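Serine-threonine phosphatase 2C (Toxoplasma gondii, PDB 2I44) probably removes phosphate groups from serine and threonine residues of proteins, as a calcium-bound member of the metal-dependent PP2C phosphatase family. Local coordinates at residues A[115-120]-A[231-236]; A[216-219]-A[223-226]. All blocks are in the same frame, centred on the assembly; numbering follows the deposited sequence.

Interaction 1: residues A[115-120]-A[231-236]; sequences DMYKNA and RAFGGK
The hydroxyl OH of Tyr-117 shares hydrogen bonds with two other hydroxyls, OG1 of Thr-142 and OG of Ser-140, so the far end of the ring is held on strand 137-146. Lower on the same ring, one side meets the phenyl group of Phe-233. CD1 of Tyr-117 lies 3.3 Å from CZ of Phe-233, a tight contact, and CE1 of Tyr-117 is 3.6 Å from that same CZ. The planes differ by just 5°, but with centroids 5.3 Å apart the rings are slid so far past each other that they barely overlap, while the two side chains run at about a right angle. Chi1 of Phe-233 (-83°) sets CG anti to the carbonyl carbon and carries the ring out to the helix. There its edge meets backbone as well: CE1 of Phe-233 sits 3.4 Å from Tyr-117 O, which lies in the plane of the ring. One turn along, Ala-120 directs its methyl at the strand, with CB 4.0 Å from CE1 of Phe-233.

All three side chains are buried where helix 98-130 packs against a sheet of the PP2C fold, a β-sandwich flanked by helices. Strand 233-234 is a short antiparallel partner of strand 137-146, tied to it through backbone bonds between Phe-233 and Ser-138. A polar tie runs alongside, from Gly-234 N to OD1 of Asp-121 on the same helix. Val-71 of helix 66-80 and Leu-124 also touch the phenyl ring, and the side chain of Phe-233 lies about 12 Å from a bound calcium ion.

Interaction 2: residues A[216-219]-A[223-226]; sequences FRKS and QPMQ
Leaving helix 214-219, the chain doubles back on itself, so that CA of Arg-217 is 6.0 Å from CA of Pro-224 and CA of Lys-218 equally 6.0 Å from CA of Gln-223. This helix-and-return segment precedes strand 233-234 and probably belongs to the flap subdomain that PP2C phosphatases carry beside the catalytic sandwich. Pro-224 is buried and turns its ring into the last turn of the helix. CB of Arg-217 approaches from one face of the pyrrolidine ring, 4.0 Å from CB of Pro-224. Lys-218 meets the CG-CD edge instead, its CD 3.8 Å from CD of Pro-224, and its chain crosses the ring at about a right angle; a bend at chi2 (59°) lays CD of Lys-218 along that edge. The Pro-224 CG lies 3.9 Å from Lys-218 N, against the helix backbone itself. Beyond its aliphatic part, Arg-217 bends at chi3 (67°), and its NH1 forms salt bridges with Asp-237 and Asp-213. Tyr-135 touches both Arg-217 and Pro-224. Within the helical turn, Ser-219 OG donates to Phe-216 O at 2.9 Å, tilted 27° from the carbonyl plane.

In the fold
From the N terminus the chain lays down strands 22-29, 38-43 and 53-62 and helices 66-80 and 83-92 before residues 115-120 pass by in helix 98-130. Strands 137-146 to 169-174, helix 184-192 and the small hairpin 196-198/208-210 come next. Helix 214-219 follows, and interaction 2 closes a short turn of three residues between 216-219 and 223-226. A few residues later, 231-236 returns to the sandwich, where interaction 1 closes a loop of 110 residues. Interaction 2 is thus nested inside interaction 1, without crossing. Their centres lie 23 Å apart: the inner contact folds a peripheral helix onto its own exit, the outer one joins helix 98-130 to strand 233-234.

Interaction 1: residues A[115-120]-A[231-236]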
loop_
_atom_site.group_PDB
_atom_site.type_symbol
_atom_site.label_atom_id
_atom_site.label_comp_id
_atom_site.label_asym_id
_atom_site.label_seq_id
_atom_site.Cartn_x
_atom_site.Cartn_y
_atom_site.Cartn_z
ATOM N N ASP A 115 -5.593 13.125 -3.831
ATOM C CA ASP A 115 -4.658 14.072 -4.437
ATOM C C ASP A 115 -3.238 13.530 -4.377
ATOM O O ASP A 115 -2.472 13.660 -5.330
ATOM C CB ASP A 115 -4.706 15.414 -3.707
ATOM C CG ASP A 115 -5.931 16.224 -4.061
ATOM O OD1 ASP A 115 -6.747 15.740 -4.871
ATOM O OD2 ASP A 115 -6.080 17.349 -3.528
HETATM N N MSE A 116 -2.893 12.931 -3.243
HETATM C CA MSE A 116 -1.563 12.364 -3.057
HETATM C C MSE A 116 -1.238 11.319 -4.124
HETATM O O MSE A 116 -0.192 11.376 -4.775
HETATM C CB MSE A 116 -1.457 11.717 -1.675
HETATM C CG MSE A 116 -0.148 10.971 -1.439
HETATM SE SE MSE A 116 -0.107 9.990 0.256
HETATM C CE MSE A 116 -0.958 8.364 -0.329
ATOM N N TYR A 117 -2.147 10.367 -4.300
ATOM C CA TYR A 117 -1.948 9.307 -5.277
ATOM C C TYR A 117 -1.736 9.834 -6.687
ATOM O O TYR A 117 -0.727 9.536 -7.320
ATOM C CB TYR A 117 -3.132 8.337 -5.250
ATOM C CG TYR A 117 -2.931 7.198 -4.273
ATOM C CD1 TYR A 117 -2.194 6.067 -4.634
ATOM C CD2 TYR A 117 -3.414 7.280 -2.965
ATOM C CE1 TYR A 117 -1.945 5.045 -3.713
ATOM C CE2 TYR A 117 -3.166 6.265 -2.037
ATOM C CZ TYR A 117 -2.431 5.151 -2.419
ATOM O OH TYR A 117 -2.200 4.141 -1.509
ATOM N N LYS A 118 -2.680 10.627 -7.172
ATOM C CA LYS A 118 -2.587 11.167 -8.519
ATOM C C LYS A 118 -1.387 12.080 -8.738
ATOM O O LYS A 118 -0.743 12.007 -9.779
ATOM C CB LYS A 118 -3.886 11.887 -8.877
ATOM C CG LYS A 118 -5.073 10.937 -9.002
ATOM C CD LYS A 118 -6.392 11.679 -9.040
ATOM C CE LYS A 118 -7.560 10.722 -9.172
ATOM N NZ LYS A 118 -8.856 11.379 -8.849
ATOM N N ASN A 119 -1.073 12.924 -7.758
ATOM C CA ASN A 119 0.064 13.832 -7.903
ATOM C C ASN A 119 1.388 13.092 -7.782
ATOM O O ASN A 119 2.350 13.391 -8.497
ATOM C CB ASN A 119 -0.010 14.965 -6.874
ATOM C CG ASN A 119 -1.162 15.913 -7.143
ATOM O OD1 ASN A 119 -1.567 16.095 -8.292
ATOM N ND2 ASN A 119 -1.689 16.527 -6.090
ATOM N N ALA A 120 1.441 12.117 -6.881
ATOM C CA ALA A 120 2.663 11.346 -6.720
ATOM C C ALA A 120 2.896 10.514 -7.973
ATOM O O ALA A 120 4.035 10.301 -8.378
ATOM C CB ALA A 120 2.568 10.449 -5.504
ATOM N N ARG A 231 -4.206 -1.451 -11.235
ATOM C CA ARG A 231 -3.981 -0.090 -10.758
ATOM C C ARG A 231 -2.615 -0.074 -10.095
ATOM O O ARG A 231 -2.237 -1.035 -9.423
ATOM C CB ARG A 231 -5.076 0.337 -9.770
ATOM C CG ARG A 231 -6.479 0.252 -10.356
ATOM C CD ARG A 231 -7.479 1.063 -9.557
ATOM N NE ARG A 231 -8.857 0.747 -9.920
ATOM C CZ ARG A 231 -9.923 1.350 -9.401
ATOM N NH1 ARG A 231 -9.766 2.312 -8.497
ATOM N NH2 ARG A 231 -11.145 0.972 -9.768
ATOM N N ALA A 232 -1.866 1.003 -10.298
ATOM C CA ALA A 232 -0.532 1.084 -9.730
ATOM C C ALA A 232 0.185 2.391 -10.008
ATOM O O ALA A 232 -0.261 3.217 -10.815
ATOM C CB ALA A 232 0.310 -0.062 -10.272
ATOM N N PHE A 233 1.300 2.573 -9.311
ATOM C CA PHE A 233 2.147 3.734 -9.518
ATOM C C PHE A 233 3.087 3.302 -10.646
ATOM O O PHE A 233 3.475 2.140 -10.718
ATOM C CB PHE A 233 2.999 4.027 -8.288
ATOM C CG PHE A 233 2.296 4.807 -7.220
ATOM C CD1 PHE A 233 1.761 6.059 -7.494
ATOM C CD2 PHE A 233 2.222 4.313 -5.922
ATOM C CE1 PHE A 233 1.167 6.812 -6.497
ATOM C CE2 PHE A 233 1.627 5.061 -4.908
ATOM C CZ PHE A 233 1.098 6.315 -5.197
ATOM N N GLY A 234 3.454 4.225 -11.526
ATOM C CA GLY A 234 4.366 3.865 -12.594
ATOM C C GLY A 234 3.701 3.182 -13.774
ATOM O O GLY A 234 2.601 3.555 -14.167
ATOM N N GLY A 235 4.365 2.184 -14.348
ATOM C CA GLY A 235 3.799 1.506 -15.496
ATOM C C GLY A 235 3.575 2.504 -16.626
ATOM O O GLY A 235 2.531 2.495 -17.281
ATOM N N LYS A 236 4.566 3.360 -16.864
ATOM C CA LYS A 236 4.466 4.381 -17.911
ATOM C C LYS A 236 3.798 3.901 -19.198
ATOM O O LYS A 236 2.807 4.479 -19.642
ATOM C CB LYS A 236 5.852 4.951 -18.248
ATOM C CG LYS A 236 5.834 6.032 -19.338
ATOM C CD LYS A 236 7.196 6.721 -19.488
ATOM C CE LYS A 236 8.264 5.808 -20.074
ATOM N NZ LYS A 236 8.044 5.520 -21.517
#

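Interaction 2: residues A[216-219]-A[223-226]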
loop_
_atom_site.group_PDB
_atom_site.type_symbol
_atom_site.label_atom_id
_atom_site.label_comp_id
_atom_site.label_asym_id
_atom_site.label_seq_id
_atom_site.Cartn_x
_atom_site.Cartn_y
_atom_site.Cartn_z
ATOM N N PHE A 216 3.177 -5.691 -31.179
ATOM C CA PHE A 216 4.141 -5.057 -32.065
ATOM C C PHE A 216 5.521 -4.947 -31.433
ATOM O O PHE A 216 6.532 -5.200 -32.091
ATOM C CB PHE A 216 3.640 -3.679 -32.512
ATOM C CG PHE A 216 2.650 -3.742 -33.642
ATOM C CD1 PHE A 216 2.952 -4.452 -34.806
ATOM C CD2 PHE A 216 1.423 -3.087 -33.555
ATOM C CE1 PHE A 216 2.047 -4.511 -35.870
ATOM C CE2 PHE A 216 0.509 -3.136 -34.612
ATOM C CZ PHE A 216 0.824 -3.848 -35.772
ATOM N N ARG A 217 5.573 -4.589 -30.157
ATOM C CA ARG A 217 6.859 -4.470 -29.487
ATOM C C ARG A 217 7.497 -5.837 -29.297
ATOM O O ARG A 217 8.724 -5.958 -29.243
ATOM C CB ARG A 217 6.689 -3.761 -28.143
ATOM C CG ARG A 217 6.093 -2.381 -28.312
ATOM C CD ARG A 217 5.851 -1.688 -26.997
ATOM N NE ARG A 217 7.090 -1.360 -26.308
ATOM C CZ ARG A 217 7.194 -0.397 -25.400
ATOM N NH1 ARG A 217 6.125 0.324 -25.085
ATOM N NH2 ARG A 217 8.360 -0.152 -24.813
ATOM N N LYS A 218 6.659 -6.868 -29.215
ATOM C CA LYS A 218 7.147 -8.226 -29.033
ATOM C C LYS A 218 7.743 -8.750 -30.340
ATOM O O LYS A 218 8.750 -9.459 -30.328
ATOM C CB LYS A 218 6.003 -9.135 -28.562
ATOM C CG LYS A 218 6.441 -10.490 -28.021
ATOM C CD LYS A 218 7.377 -10.338 -26.825
ATOM C CE LYS A 218 7.836 -11.693 -26.309
ATOM N NZ LYS A 218 9.030 -11.566 -25.415
ATOM N N SER A 219 7.129 -8.394 -31.464
ATOM C CA SER A 219 7.630 -8.839 -32.763
ATOM C C SER A 219 8.908 -8.077 -33.103
ATOM O O SER A 219 9.774 -8.578 -33.824
ATOM C CB SER A 219 6.591 -8.589 -33.857
ATOM O OG SER A 219 6.521 -7.211 -34.173
ATOM N N GLN A 223 10.956 -6.281 -25.343
ATOM C CA GLN A 223 10.396 -6.963 -24.188
ATOM C C GLN A 223 9.261 -6.205 -23.501
ATOM O O GLN A 223 9.433 -5.683 -22.401
ATOM C CB GLN A 223 11.509 -7.251 -23.180
ATOM C CG GLN A 223 12.527 -8.258 -23.679
ATOM C CD GLN A 223 13.840 -8.163 -22.936
ATOM O OE1 GLN A 223 14.484 -7.110 -22.930
ATOM N NE2 GLN A 223 14.251 -9.261 -22.304
ATOM N N PRO A 224 8.086 -6.131 -24.148
ATOM C CA PRO A 224 6.943 -5.431 -23.555
ATOM C C PRO A 224 6.548 -6.171 -22.275
ATOM O O PRO A 224 6.672 -7.397 -22.203
ATOM C CB PRO A 224 5.876 -5.529 -24.648
ATOM C CG PRO A 224 6.192 -6.843 -25.296
ATOM C CD PRO A 224 7.701 -6.780 -25.414
HETATM N N MSE A 225 6.088 -5.439 -21.266
HETATM C CA MSE A 225 5.723 -6.074 -20.007
HETATM C C MSE A 225 4.235 -6.068 -19.695
HETATM O O MSE A 225 3.467 -5.285 -20.259
HETATM C CB MSE A 225 6.490 -5.423 -18.854
HETATM C CG MSE A 225 8.009 -5.542 -18.966
HETATM SE SE MSE A 225 8.642 -7.380 -18.762
HETATM C CE MSE A 225 9.113 -7.755 -20.588
ATOM N N GLN A 226 3.858 -6.956 -18.778
ATOM C CA GLN A 226 2.481 -7.136 -18.328
ATOM C C GLN A 226 2.424 -7.111 -16.802
ATOM O O GLN A 226 3.426 -7.323 -16.132
ATOM C CB GLN A 226 1.951 -8.486 -18.798
ATOM C CG GLN A 226 1.891 -8.663 -20.296
ATOM C CD GLN A 226 1.822 -10.126 -20.699
ATOM O OE1 GLN A 226 2.784 -10.884 -20.508
ATOM N NE2 GLN A 226 0.687 -10.534 -21.256
#